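Long-range contacts in DNA repair protein MmcB-related protein (Silicibacter pomeroyi, PDB 3DNX), which is of unknown function but, as an MmcB-like member of the PD-(D/E)XK nuclease clan, may take part in DNA repair: residues R42-G47 and V56-S61; R81-V86 and V112-E117; V20-R25 and D105-E110; V30-F35 and A133-R138. All blocks are in the same frame, centred on the assembly; numbering follows the deposited sequence.

Contact 1: R42-G47 and V56-S61; sequences RVDVMG and VIECKS. With NA (sodium ion), chain C.
Asp-44, Glu-58 and Cys-59 meet on the beta hairpin of strands 43-48 and 54-59, and with Lys-60 next in the chain their spacing fits the PD-(D/E)XK motif of this clan. Val-45 and Ile-57 form the antiparallel hydrogen-bonded pair, with Ile-57 N 2.9 Å from Val-45 O and the return bond from Val-45 N to Ile-57 O. Their side chains lie side by side and point the same way. At Asp-44 the chain turns a corner, and side-chain atoms take over the pairing. Asp-44 N donates to Glu-58 OE2 at 2.9 Å, on a nearly straight line of 165°. The Glu-58 chain is bent at chi2 (-67°), which brings its carboxylate back to Asp-44. In exchange, Cys-59 N donates to the anti lone pair of Asp-44 OD2 at 2.9 Å. The two carboxylate planes are 22° apart, and Asp-44 OD2 is 3.5 Å from Glu-58 OE1. The Val-43 and Val-56 side chains cross at about a right angle, with their CG1 atoms 3.9 Å apart. A sodium ion is bound by Cys-59 O at 2.5 Å, by Asp-65 and by three waters. One of these waters accepts a hydrogen bond from Lys-60 NZ at 2.8 Å.

Contact 2: R81-V86 and V112-E117; sequences RYFWAV and VRMAPE
Arg-81 and Phe-83 on strand 81-86 meet the chain that leaves strand 109-113 after a classic beta bulge, in which Val-112 and Arg-113 both face Leu-101. The polar end of Arg-81 has two partners here. Its NH2 donates to Ala-115 O at 2.8 Å, with the oxygen near the guanidinium plane and the donor nearly along the C=O axis. Its NH1 forms a salt bridge with Glu-117 OE1 at 2.9 Å. The carboxylate is turned 64° from the guanidinium, while Glu-117 CB lies over one guanidinium face. The extended run from CG to NE carries the Arg-81 head past Ala-115 to these acceptors. Pro-116 O is served by a water at 2.6 Å, and the same water accepts from Tyr-82 N at 3.1 Å, so it ties the two backbones together. Arg-113 sends its NE to Ser-99 O instead. The apolar half of the contact centres on the Phe-83 ring. Ala-115 CB stands over one face, 3.9 Å from the centroid, in a CH-pi contact. Selenomethionine Met-114 comes to the ring edge as a Met-aromatic contact, with SE 3.9 Å from Phe-83 CZ.

Contact 3: V20-R25 and D105-E110; sequences VARHLR and DAYDAE
Arg-22 and His-23 of helix 12-26 meet Tyr-107 to Ala-109 in a partly buried contact between the helix and the tight connection that leads into edge strand 109-113. Arg-22 runs out extended from CG to NE. Its NH1 donates to Tyr-107 O at 3.1 Å, and the oxygen is tilted 17° from the guanidinium plane. The bond meets the carbonyl well off its axis, at a C=O...donor angle of 115°. Arg-22 NE turns to a partner across the dimer interface, a salt bridge with Asp-145 of the second subunit. The connection opens with an Asx turn, in which Asp-105 OD1 accepts from Tyr-107 N at 2.9 Å. The connection joins strands 100-104 and 109-113, an antiparallel pair at one border of the mixed sheet. Ala-106 O, which lies over one face of the Arg-22 guanidinium, also accepts from Arg-18. His-23 lays its ring face against Ala-109 O, which sits 3.0 Å above the ring plane, toward the rim. A water in the plane of that ring joins His-23 ND1, at 2.7 Å, to Asp-108 OD1. The same carboxylate oxygen accepts from Ala-109 N at 2.8 Å, from above the carboxylate plane, so two donors hold it. Closer to the sheet, Ala-109 CB packs against His-23 CB at 3.9 Å and Val-20 CA at 4.0 Å.

Contact 4: V30-F35 and A133-R138; sequences VSVEEF and ATHAAR
His-135 has its CG anti to the backbone N (chi1 177°), which swings the imidazole from helix 122-144 over Val-32. Val-32 has CG1 anti to its carbonyl carbon (chi1 -63°), which leaves CG2 between the backbone N and the carbonyl carbon, beneath one face of that ring. The contact packs the long C-terminal helix on edge strand 30-35, near its G1 beta bulge, where Glu-34 and Phe-35 both face Val-43. Val-32 CG2 makes a CH-pi contact, 4.0 Å from the His-135 ring centroid and 13° off the ring normal. Val-32 CB also touches the ring, 3.6 Å from His-135 CD2. The other methyl, CG1, touches both the ring and Ala-136 CB, the latter at 3.8 Å. At the ring edge lies Glu-34 O, in plane and 3.5 Å from His-135 CE1. The Glu-33 carbonyl is modelled too close to the ring for its role to be read. The Glu-33 carboxylate forms a salt bridge with Arg-144 of the second subunit, and Ala-136 packs on Ala-136 of that subunit. The nearest atom of the His-135 side chain is about 3 Å from a sodium ion. The Phe-35 ring turns its edge to the imidazole, with Phe-35 CD2 4.0 Å from His-135 ND1.

All four contacts reach one mixed sheet. Contact 1 holds a sodium site and lies about 3 Å, centre to centre, from the middle of the chain. A different sodium ion lies by His-135 of contact 4. Contact 2 adjoins contact 1 through neighbouring strands 54-59 and 81-86, where Glu-58 O is 2.8 Å from Ala-85 N. On the other flank of contact 1, Val-43 N is 2.7 Å from Phe-35 O, which ties it to contact 4. Helix 12-26 of contact 3 packs Leu-24 on Ile-57 and Val-20 on Ala-85. Contacts 2 and 4 do not touch; their centres are about 20 Å apart, on opposite sides of the chain's centre. Contacts 3 and 4 both reach the second subunit.

Contact 1: R42-G47 and V56-S61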
loop_
_atom_site.group_PDB
_atom_site.type_symbol
_atom_site.label_atom_id
_atom_site.label_comp_id
_atom_site.label_asym_id
_atom_site.label_seq_id
_atom_site.Cartn_x
_atom_site.Cartn_y
_atom_site.Cartn_z
ATOM N N ARG A 42 7.943 1.507 -16.503
ATOM C CA ARG A 42 6.806 0.926 -15.807
ATOM C C ARG A 42 6.960 -0.578 -15.753
ATOM O O ARG A 42 7.322 -1.198 -16.759
ATOM C CB ARG A 42 5.510 1.296 -16.492
ATOM C CG ARG A 42 4.311 1.111 -15.585
ATOM C CD ARG A 42 3.040 1.550 -16.261
ATOM N NE ARG A 42 2.745 0.654 -17.365
ATOM C CZ ARG A 42 1.641 0.682 -18.111
ATOM N NH1 ARG A 42 0.662 1.561 -17.856
ATOM N NH2 ARG A 42 1.510 -0.207 -19.109
ATOM N N VAL A 43 6.762 -1.164 -14.574
ATOM C CA VAL A 43 6.909 -2.597 -14.438
ATOM C C VAL A 43 5.538 -3.236 -14.224
ATOM O O VAL A 43 4.681 -2.673 -13.568
ATOM C CB VAL A 43 7.906 -3.008 -13.303
ATOM C CG1 VAL A 43 9.254 -2.250 -13.393
ATOM C CG2 VAL A 43 7.307 -2.878 -11.979
ATOM N N ASP A 44 5.349 -4.427 -14.781
ATOM C CA ASP A 44 4.024 -5.077 -14.789
ATOM C C ASP A 44 3.542 -5.474 -13.385
ATOM O O ASP A 44 2.399 -5.209 -13.029
ATOM C CB ASP A 44 4.065 -6.305 -15.694
ATOM C CG ASP A 44 4.320 -5.945 -17.160
ATOM O OD1 ASP A 44 3.993 -4.810 -17.564
ATOM O OD2 ASP A 44 4.834 -6.834 -17.873
ATOM N N VAL A 45 4.434 -6.092 -12.614
ATOM C CA VAL A 45 4.175 -6.369 -11.221
ATOM C C VAL A 45 5.422 -6.025 -10.413
ATOM O O VAL A 45 6.538 -6.425 -10.768
ATOM C CB VAL A 45 3.764 -7.839 -10.980
ATOM C CG1 VAL A 45 3.596 -8.123 -9.462
ATOM C CG2 VAL A 45 2.464 -8.150 -11.710
HETATM N N MSE A 46 5.213 -5.283 -9.319
HETATM C CA MSE A 46 6.238 -5.166 -8.290
HETATM C C MSE A 46 5.827 -5.973 -7.084
HETATM O O MSE A 46 4.695 -5.819 -6.617
HETATM C CB MSE A 46 6.503 -3.710 -7.906
HETATM C CG MSE A 46 7.641 -3.605 -6.821
HETATM SE SE MSE A 46 8.156 -1.880 -6.229
HETATM C CE MSE A 46 8.499 -2.240 -4.299
ATOM N N GLY A 47 6.741 -6.824 -6.596
ATOM C CA GLY A 47 6.513 -7.592 -5.370
ATOM C C GLY A 47 7.345 -7.051 -4.237
ATOM O O GLY A 47 8.507 -6.652 -4.448
ATOM N N VAL A 56 10.761 -7.441 -9.366
ATOM C CA VAL A 56 10.082 -6.968 -10.547
ATOM C C VAL A 56 9.746 -8.213 -11.361
ATOM O O VAL A 56 10.617 -9.087 -11.614
ATOM C CB VAL A 56 10.962 -6.002 -11.350
ATOM C CG1 VAL A 56 10.501 -5.920 -12.835
ATOM C CG2 VAL A 56 11.009 -4.637 -10.638
ATOM N N ILE A 57 8.484 -8.292 -11.770
ATOM C CA ILE A 57 8.015 -9.373 -12.624
ATOM C C ILE A 57 7.375 -8.773 -13.864
ATOM O O ILE A 57 6.378 -8.041 -13.781
ATOM C CB ILE A 57 7.008 -10.308 -11.909
ATOM C CG1 ILE A 57 7.643 -10.898 -10.662
ATOM C CG2 ILE A 57 6.522 -11.455 -12.822
ATOM C CD1 ILE A 57 7.050 -10.344 -9.418
ATOM N N GLU A 58 7.967 -9.092 -15.017
ATOM C CA GLU A 58 7.432 -8.710 -16.286
ATOM C C GLU A 58 6.624 -9.862 -16.867
ATOM O O GLU A 58 7.186 -10.955 -17.147
ATOM C CB GLU A 58 8.571 -8.316 -17.244
ATOM C CG GLU A 58 9.201 -7.001 -16.945
ATOM C CD GLU A 58 8.249 -5.850 -17.167
ATOM O OE1 GLU A 58 8.043 -5.470 -18.339
ATOM O OE2 GLU A 58 7.712 -5.322 -16.174
ATOM N N CYS A 59 5.365 -9.570 -17.142
ATOM C CA CYS A 59 4.380 -10.527 -17.585
ATOM C C CYS A 59 4.251 -10.438 -19.087
ATOM O O CYS A 59 3.640 -9.530 -19.608
ATOM C CB CYS A 59 3.035 -10.278 -16.893
ATOM S SG CYS A 59 3.141 -10.407 -15.093
ATOM N N LYS A 60 4.827 -11.400 -19.805
ATOM C CA LYS A 60 4.774 -11.373 -21.261
ATOM C C LYS A 60 3.773 -12.405 -21.786
ATOM O O LYS A 60 3.916 -13.592 -21.583
ATOM C CB LYS A 60 6.164 -11.594 -21.831
ATOM C CG LYS A 60 7.170 -10.565 -21.349
ATOM C CD LYS A 60 6.717 -9.193 -21.839
ATOM C CE LYS A 60 7.602 -8.106 -21.381
ATOM N NZ LYS A 60 7.137 -6.748 -21.863
ATOM N N SER A 61 2.764 -11.915 -22.485
ATOM C CA SER A 61 1.629 -12.725 -22.856
ATOM C C SER A 61 1.820 -13.370 -24.236
ATOM O O SER A 61 1.033 -14.254 -24.616
ATOM C CB SER A 61 0.394 -11.844 -22.821
ATOM O OG SER A 61 0.570 -10.719 -23.698
HETATM NA NA NA C . 2.856 -7.530 -20.920
HETATM O O HOH W 1 6.343 -3.486 -18.606
HETATM O O HOH W 2 4.830 -6.472 -20.266
HETATM O O HOH W 3 1.511 -6.997 -19.218
HETATM O O HOH W 4 2.561 -5.848 -22.499
#

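Contact 2: R81-V86 and V112-E117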
loop_
_atom_site.group_PDB
_atom_site.type_symbol
_atom_site.label_atom_id
_atom_site.label_comp_id
_atom_site.label_asym_id
_atom_site.label_seq_id
_atom_site.Cartn_x
_atom_site.Cartn_y
_atom_site.Cartn_z
ATOM N N ARG A 81 15.494 -8.787 -7.254
ATOM C CA ARG A 81 15.343 -9.937 -8.142
ATOM C C ARG A 81 14.387 -9.571 -9.276
ATOM O O ARG A 81 13.384 -8.919 -9.051
ATOM C CB ARG A 81 14.811 -11.152 -7.398
ATOM C CG ARG A 81 15.713 -11.641 -6.275
ATOM C CD ARG A 81 15.268 -12.991 -5.780
ATOM N NE ARG A 81 15.769 -13.295 -4.447
ATOM C CZ ARG A 81 16.685 -14.211 -4.143
ATOM N NH1 ARG A 81 17.043 -14.379 -2.882
ATOM N NH2 ARG A 81 17.213 -14.986 -5.057
ATOM N N TYR A 82 14.765 -9.952 -10.480
ATOM C CA TYR A 82 14.007 -9.745 -11.723
ATOM C C TYR A 82 13.561 -11.071 -12.335
ATOM O O TYR A 82 14.373 -12.025 -12.507
ATOM C CB TYR A 82 14.874 -8.996 -12.750
ATOM C CG TYR A 82 14.167 -8.821 -14.051
ATOM C CD1 TYR A 82 13.301 -7.768 -14.245
ATOM C CD2 TYR A 82 14.369 -9.722 -15.109
ATOM C CE1 TYR A 82 12.613 -7.614 -15.441
ATOM C CE2 TYR A 82 13.679 -9.591 -16.293
ATOM C CZ TYR A 82 12.831 -8.504 -16.461
ATOM O OH TYR A 82 12.149 -8.334 -17.633
ATOM N N PHE A 83 12.261 -11.147 -12.647
ATOM C CA PHE A 83 11.601 -12.350 -13.177
ATOM C C PHE A 83 10.791 -12.020 -14.408
ATOM O O PHE A 83 10.217 -10.906 -14.532
ATOM C CB PHE A 83 10.569 -12.967 -12.234
ATOM C CG PHE A 83 11.101 -13.371 -10.885
ATOM C CD1 PHE A 83 11.296 -14.696 -10.559
ATOM C CD2 PHE A 83 11.364 -12.399 -9.924
ATOM C CE1 PHE A 83 11.761 -15.060 -9.293
ATOM C CE2 PHE A 83 11.815 -12.749 -8.669
ATOM C CZ PHE A 83 12.035 -14.077 -8.357
ATOM N N TRP A 84 10.723 -13.019 -15.297
ATOM C CA TRP A 84 9.687 -13.094 -16.318
ATOM C C TRP A 84 8.534 -13.935 -15.808
ATOM O O TRP A 84 8.748 -14.822 -15.000
ATOM C CB TRP A 84 10.223 -13.698 -17.597
ATOM C CG TRP A 84 11.417 -13.006 -18.144
ATOM C CD1 TRP A 84 12.706 -13.341 -17.924
ATOM C CD2 TRP A 84 11.431 -11.859 -19.009
ATOM N NE1 TRP A 84 13.541 -12.477 -18.610
ATOM C CE2 TRP A 84 12.768 -11.545 -19.255
ATOM C CE3 TRP A 84 10.430 -11.067 -19.588
ATOM C CZ2 TRP A 84 13.139 -10.487 -20.079
ATOM C CZ3 TRP A 84 10.797 -10.009 -20.384
ATOM C CH2 TRP A 84 12.127 -9.721 -20.615
ATOM N N ALA A 85 7.320 -13.621 -16.244
ATOM C CA ALA A 85 6.129 -14.467 -16.008
ATOM C C ALA A 85 5.449 -14.671 -17.375
ATOM O O ALA A 85 5.141 -13.715 -18.062
ATOM C CB ALA A 85 5.163 -13.835 -14.989
ATOM N N VAL A 86 5.272 -15.932 -17.750
ATOM C CA VAL A 86 4.690 -16.341 -19.025
ATOM C C VAL A 86 3.762 -17.516 -18.797
ATOM O O VAL A 86 3.817 -18.183 -17.739
ATOM C CB VAL A 86 5.789 -16.732 -20.046
ATOM C CG1 VAL A 86 6.744 -15.543 -20.296
ATOM C CG2 VAL A 86 6.572 -17.988 -19.618
ATOM N N VAL A 112 9.676 -21.370 -11.490
ATOM C CA VAL A 112 10.390 -22.551 -11.986
ATOM C C VAL A 112 11.907 -22.304 -11.992
ATOM O O VAL A 112 12.686 -23.251 -12.072
ATOM C CB VAL A 112 9.857 -23.025 -13.348
ATOM C CG1 VAL A 112 8.421 -23.640 -13.161
ATOM C CG2 VAL A 112 9.862 -21.929 -14.378
ATOM N N ARG A 113 12.290 -21.031 -11.925
ATOM C CA ARG A 113 13.671 -20.603 -11.848
ATOM C C ARG A 113 13.786 -19.334 -11.003
ATOM O O ARG A 113 13.226 -18.285 -11.343
ATOM C CB ARG A 113 14.197 -20.357 -13.277
ATOM C CG ARG A 113 15.658 -20.086 -13.351
ATOM C CD ARG A 113 16.124 -20.207 -14.793
ATOM N NE ARG A 113 15.830 -19.049 -15.587
ATOM C CZ ARG A 113 15.398 -19.068 -16.855
ATOM N NH1 ARG A 113 15.196 -17.922 -17.492
ATOM N NH2 ARG A 113 15.187 -20.210 -17.499
HETATM N N MSE A 114 14.518 -19.437 -9.894
HETATM C CA MSE A 114 14.620 -18.345 -8.933
HETATM C C MSE A 114 15.574 -17.335 -9.523
HETATM O O MSE A 114 16.608 -17.723 -10.075
HETATM C CB MSE A 114 15.100 -18.891 -7.580
HETATM C CG MSE A 114 15.327 -17.878 -6.534
HETATM SE SE MSE A 114 13.775 -16.778 -6.152
HETATM C CE MSE A 114 12.528 -18.102 -5.480
ATOM N N ALA A 115 15.230 -16.049 -9.467
ATOM C CA ALA A 115 16.112 -15.048 -9.988
ATOM C C ALA A 115 17.368 -14.914 -9.114
ATOM O O ALA A 115 17.324 -15.111 -7.892
ATOM C CB ALA A 115 15.382 -13.754 -10.129
ATOM N N PRO A 116 18.516 -14.584 -9.733
ATOM C CA PRO A 116 19.690 -14.260 -8.916
ATOM C C PRO A 116 19.463 -12.946 -8.115
ATOM O O PRO A 116 18.708 -12.088 -8.569
ATOM C CB PRO A 116 20.805 -14.095 -9.952
ATOM C CG PRO A 116 20.145 -13.736 -11.202
ATOM C CD PRO A 116 18.796 -14.455 -11.178
ATOM N N GLU A 117 20.084 -12.829 -6.937
ATOM C CA GLU A 117 19.945 -11.630 -6.084
ATOM C C GLU A 117 20.990 -10.560 -6.438
ATOM O O GLU A 117 22.182 -10.828 -6.422
ATOM C CB GLU A 117 20.029 -11.982 -4.587
ATOM C CG GLU A 117 19.918 -10.735 -3.679
ATOM C CD GLU A 117 18.908 -10.869 -2.549
ATOM O OE1 GLU A 117 18.558 -12.013 -2.208
ATOM O OE2 GLU A 117 18.460 -9.831 -1.995
HETATM O O HOH W 5 17.716 -10.791 -10.619
#

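Contact 3: V20-R25 and D105-E110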
loop_
_atom_site.group_PDB
_atom_site.type_symbol
_atom_site.label_atom_id
_atom_site.label_comp_id
_atom_site.label_asym_id
_atom_site.label_seq_id
_atom_site.Cartn_x
_atom_site.Cartn_y
_atom_site.Cartn_z
ATOM N N VAL A 20 0.233 -14.213 -10.783
ATOM C CA VAL A 20 1.450 -13.872 -10.071
ATOM C C VAL A 20 1.161 -13.305 -8.667
ATOM O O VAL A 20 1.810 -13.720 -7.662
ATOM C CB VAL A 20 2.351 -12.873 -10.907
ATOM C CG1 VAL A 20 3.517 -12.399 -10.060
ATOM C CG2 VAL A 20 2.856 -13.544 -12.205
ATOM N N ALA A 21 0.223 -12.346 -8.609
ATOM C CA ALA A 21 -0.176 -11.705 -7.354
ATOM C C ALA A 21 -0.728 -12.728 -6.322
ATOM O O ALA A 21 -0.409 -12.631 -5.124
ATOM C CB ALA A 21 -1.167 -10.608 -7.608
ATOM N N ARG A 22 -1.547 -13.659 -6.792
ATOM C CA ARG A 22 -2.083 -14.752 -5.911
ATOM C C ARG A 22 -0.942 -15.504 -5.326
ATOM O O ARG A 22 -0.914 -15.760 -4.120
ATOM C CB ARG A 22 -2.992 -15.695 -6.673
ATOM C CG ARG A 22 -4.294 -15.116 -7.034
ATOM C CD ARG A 22 -5.110 -16.034 -7.932
ATOM N NE ARG A 22 -6.493 -15.586 -7.996
ATOM C CZ ARG A 22 -7.546 -16.392 -8.123
ATOM N NH1 ARG A 22 -7.416 -17.707 -8.288
ATOM N NH2 ARG A 22 -8.751 -15.875 -8.142
ATOM N N HIS A 23 0.042 -15.879 -6.177
ATOM C CA HIS A 23 1.135 -16.732 -5.732
ATOM C C HIS A 23 2.088 -16.018 -4.787
ATOM O O HIS A 23 2.509 -16.587 -3.762
ATOM C CB HIS A 23 1.909 -17.311 -6.954
ATOM C CG HIS A 23 2.933 -18.338 -6.576
ATOM N ND1 HIS A 23 2.600 -19.509 -5.932
ATOM C CD2 HIS A 23 4.289 -18.328 -6.664
ATOM C CE1 HIS A 23 3.691 -20.203 -5.704
ATOM N NE2 HIS A 23 4.729 -19.508 -6.129
ATOM N N LEU A 24 2.416 -14.756 -5.087
ATOM C CA LEU A 24 3.220 -13.933 -4.181
ATOM C C LEU A 24 2.548 -13.861 -2.797
ATOM O O LEU A 24 3.182 -14.072 -1.780
ATOM C CB LEU A 24 3.395 -12.503 -4.704
ATOM C CG LEU A 24 4.371 -12.374 -5.874
ATOM C CD1 LEU A 24 4.302 -10.932 -6.417
ATOM C CD2 LEU A 24 5.774 -12.713 -5.442
ATOM N N ARG A 25 1.258 -13.639 -2.791
ATOM C CA ARG A 25 0.530 -13.448 -1.524
ATOM C C ARG A 25 0.521 -14.755 -0.689
ATOM O O ARG A 25 0.675 -14.731 0.553
ATOM C CB ARG A 25 -0.864 -12.885 -1.783
ATOM C CG ARG A 25 -1.718 -12.658 -0.524
ATOM C CD ARG A 25 -3.141 -12.286 -0.844
ATOM N NE ARG A 25 -3.806 -12.139 0.431
ATOM C CZ ARG A 25 -4.587 -11.129 0.801
ATOM N NH1 ARG A 25 -4.909 -10.146 -0.042
ATOM N NH2 ARG A 25 -5.067 -11.132 2.043
ATOM N N ASP A 105 -0.907 -18.254 -14.972
ATOM C CA ASP A 105 -2.167 -17.999 -15.693
ATOM C C ASP A 105 -3.026 -17.103 -14.812
ATOM O O ASP A 105 -2.508 -16.563 -13.861
ATOM C CB ASP A 105 -2.892 -19.294 -16.123
ATOM C CG ASP A 105 -3.338 -20.188 -14.949
ATOM O OD1 ASP A 105 -3.392 -19.784 -13.769
ATOM O OD2 ASP A 105 -3.671 -21.353 -15.224
ATOM N N ALA A 106 -4.322 -16.953 -15.104
ATOM C CA ALA A 106 -5.146 -16.024 -14.333
ATOM C C ALA A 106 -5.372 -16.509 -12.922
ATOM O O ALA A 106 -5.798 -15.719 -12.113
ATOM C CB ALA A 106 -6.509 -15.750 -15.018
ATOM N N TYR A 107 -5.064 -17.776 -12.612
ATOM C CA TYR A 107 -5.508 -18.353 -11.372
ATOM C C TYR A 107 -4.417 -18.688 -10.377
ATOM O O TYR A 107 -4.707 -18.895 -9.191
ATOM C CB TYR A 107 -6.286 -19.620 -11.666
ATOM C CG TYR A 107 -7.383 -19.355 -12.669
ATOM C CD1 TYR A 107 -8.506 -18.658 -12.289
ATOM C CD2 TYR A 107 -7.246 -19.727 -14.010
ATOM C CE1 TYR A 107 -9.540 -18.404 -13.183
ATOM C CE2 TYR A 107 -8.259 -19.455 -14.927
ATOM C CZ TYR A 107 -9.406 -18.798 -14.498
ATOM O OH TYR A 107 -10.435 -18.500 -15.357
ATOM N N ASP A 108 -3.186 -18.759 -10.851
ATOM C CA ASP A 108 -2.045 -19.158 -10.007
ATOM C C ASP A 108 -0.747 -18.970 -10.769
ATOM O O ASP A 108 -0.755 -18.558 -11.923
ATOM C CB ASP A 108 -2.195 -20.596 -9.570
ATOM C CG ASP A 108 -1.458 -20.924 -8.243
ATOM O OD1 ASP A 108 -0.689 -20.111 -7.670
ATOM O OD2 ASP A 108 -1.676 -22.041 -7.795
ATOM N N ALA A 109 0.376 -19.244 -10.106
ATOM C CA ALA A 109 1.682 -19.187 -10.704
ATOM C C ALA A 109 2.666 -20.053 -9.938
ATOM O O ALA A 109 2.410 -20.462 -8.801
ATOM C CB ALA A 109 2.187 -17.758 -10.788
ATOM N N GLU A 110 3.783 -20.404 -10.576
ATOM C CA GLU A 110 4.881 -21.092 -9.869
ATOM C C GLU A 110 6.224 -20.567 -10.322
ATOM O O GLU A 110 6.417 -20.279 -11.482
ATOM C CB GLU A 110 4.807 -22.610 -10.056
ATOM C CG GLU A 110 4.911 -23.070 -11.507
ATOM C CD GLU A 110 4.721 -24.569 -11.717
ATOM O OE1 GLU A 110 4.473 -25.311 -10.756
ATOM O OE2 GLU A 110 4.803 -25.020 -12.894
HETATM O O HOH W 6 0.085 -20.117 -5.137
#

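Contact 4: V30-F35 and A133-R138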
loop_
_atom_site.group_PDB
_atom_site.type_symbol
_atom_site.label_atom_id
_atom_site.label_comp_id
_atom_site.label_asym_id
_atom_site.label_seq_id
_atom_site.Cartn_x
_atom_site.Cartn_y
_atom_site.Cartn_z
ATOM N N VAL A 30 3.564 -9.141 -1.005
ATOM C CA VAL A 30 2.441 -8.367 -1.516
ATOM C C VAL A 30 2.882 -7.769 -2.847
ATOM O O VAL A 30 4.068 -7.793 -3.177
ATOM C CB VAL A 30 2.019 -7.240 -0.547
ATOM C CG1 VAL A 30 1.392 -7.867 0.760
ATOM C CG2 VAL A 30 3.204 -6.344 -0.183
ATOM N N SER A 31 1.957 -7.192 -3.575
ATOM C CA SER A 31 2.277 -6.738 -4.929
ATOM C C SER A 31 1.387 -5.584 -5.338
ATOM O O SER A 31 0.315 -5.361 -4.763
ATOM C CB SER A 31 2.177 -7.867 -5.920
ATOM O OG SER A 31 0.834 -8.359 -6.001
ATOM N N VAL A 32 1.871 -4.843 -6.336
ATOM C CA VAL A 32 1.060 -3.906 -7.075
ATOM C C VAL A 32 1.321 -4.100 -8.566
ATOM O O VAL A 32 2.332 -4.687 -8.985
ATOM C CB VAL A 32 1.284 -2.403 -6.707
ATOM C CG1 VAL A 32 0.880 -2.138 -5.222
ATOM C CG2 VAL A 32 2.672 -1.907 -7.001
ATOM N N GLU A 33 0.409 -3.576 -9.355
ATOM C CA GLU A 33 0.553 -3.611 -10.779
ATOM C C GLU A 33 0.868 -2.246 -11.394
ATOM O O GLU A 33 0.505 -1.178 -10.867
ATOM C CB GLU A 33 -0.727 -4.166 -11.412
ATOM C CG GLU A 33 -0.920 -5.638 -11.293
ATOM C CD GLU A 33 -2.098 -6.140 -12.170
ATOM O OE1 GLU A 33 -2.163 -5.812 -13.407
ATOM O OE2 GLU A 33 -2.945 -6.888 -11.640
ATOM N N GLU A 34 1.557 -2.292 -12.533
ATOM C CA GLU A 34 1.874 -1.087 -13.315
ATOM C C GLU A 34 2.592 -0.060 -12.469
ATOM O O GLU A 34 2.197 1.077 -12.381
ATOM C CB GLU A 34 0.593 -0.515 -13.906
ATOM C CG GLU A 34 -0.171 -1.559 -14.673
ATOM C CD GLU A 34 -1.340 -0.989 -15.418
ATOM O OE1 GLU A 34 -2.100 -0.209 -14.814
ATOM O OE2 GLU A 34 -1.507 -1.346 -16.608
ATOM N N PHE A 35 3.666 -0.499 -11.842
ATOM C CA PHE A 35 4.454 0.323 -10.981
ATOM C C PHE A 35 5.549 1.132 -11.696
ATOM O O PHE A 35 6.293 0.584 -12.518
ATOM C CB PHE A 35 5.128 -0.552 -9.961
ATOM C CG PHE A 35 5.910 0.208 -8.980
ATOM C CD1 PHE A 35 7.283 0.206 -9.035
ATOM C CD2 PHE A 35 5.275 0.974 -8.015
ATOM C CE1 PHE A 35 8.027 0.899 -8.124
ATOM C CE2 PHE A 35 6.024 1.695 -7.118
ATOM C CZ PHE A 35 7.408 1.645 -7.159
ATOM N N ALA A 133 3.998 1.840 -1.361
ATOM C CA ALA A 133 2.990 2.223 -0.323
ATOM C C ALA A 133 1.968 3.217 -0.866
ATOM O O ALA A 133 0.752 3.036 -0.781
ATOM C CB ALA A 133 3.687 2.830 0.893
ATOM N N THR A 134 2.487 4.247 -1.480
ATOM C CA THR A 134 1.656 5.274 -2.036
ATOM C C THR A 134 0.751 4.765 -3.130
ATOM O O THR A 134 -0.418 5.113 -3.170
ATOM C CB THR A 134 2.514 6.413 -2.538
ATOM O OG1 THR A 134 3.252 6.909 -1.419
ATOM C CG2 THR A 134 1.637 7.512 -3.104
ATOM N N HIS A 135 1.300 3.925 -4.004
ATOM C CA HIS A 135 0.555 3.358 -5.126
ATOM C C HIS A 135 -0.580 2.498 -4.597
ATOM O O HIS A 135 -1.758 2.634 -4.978
ATOM C CB HIS A 135 1.545 2.540 -5.983
ATOM C CG HIS A 135 0.939 1.831 -7.148
ATOM N ND1 HIS A 135 1.405 2.007 -8.436
ATOM C CD2 HIS A 135 -0.026 0.878 -7.226
ATOM C CE1 HIS A 135 0.729 1.219 -9.257
ATOM N NE2 HIS A 135 -0.143 0.523 -8.549
ATOM N N ALA A 136 -0.212 1.578 -3.715
ATOM C CA ALA A 136 -1.176 0.666 -3.147
ATOM C C ALA A 136 -2.313 1.383 -2.446
ATOM O O ALA A 136 -3.494 1.029 -2.622
ATOM C CB ALA A 136 -0.463 -0.249 -2.185
ATOM N N ALA A 137 -1.971 2.346 -1.596
ATOM C CA ALA A 137 -2.971 3.007 -0.768
ATOM C C ALA A 137 -3.902 3.902 -1.603
ATOM O O ALA A 137 -5.094 3.936 -1.334
ATOM C CB ALA A 137 -2.343 3.762 0.404
ATOM N N ARG A 138 -3.380 4.551 -2.646
ATOM C CA ARG A 138 -4.225 5.338 -3.549
ATOM C C ARG A 138 -5.254 4.462 -4.225
ATOM O O ARG A 138 -6.435 4.780 -4.232
ATOM C CB ARG A 138 -3.416 6.062 -4.643
ATOM C CG ARG A 138 -2.929 7.391 -4.227
ATOM C CD ARG A 138 -2.226 8.154 -5.403
ATOM N NE ARG A 138 -1.684 9.406 -4.861
ATOM C CZ ARG A 138 -0.433 9.862 -5.034
ATOM N NH1 ARG A 138 0.455 9.207 -5.798
ATOM N NH2 ARG A 138 -0.075 11.010 -4.456
#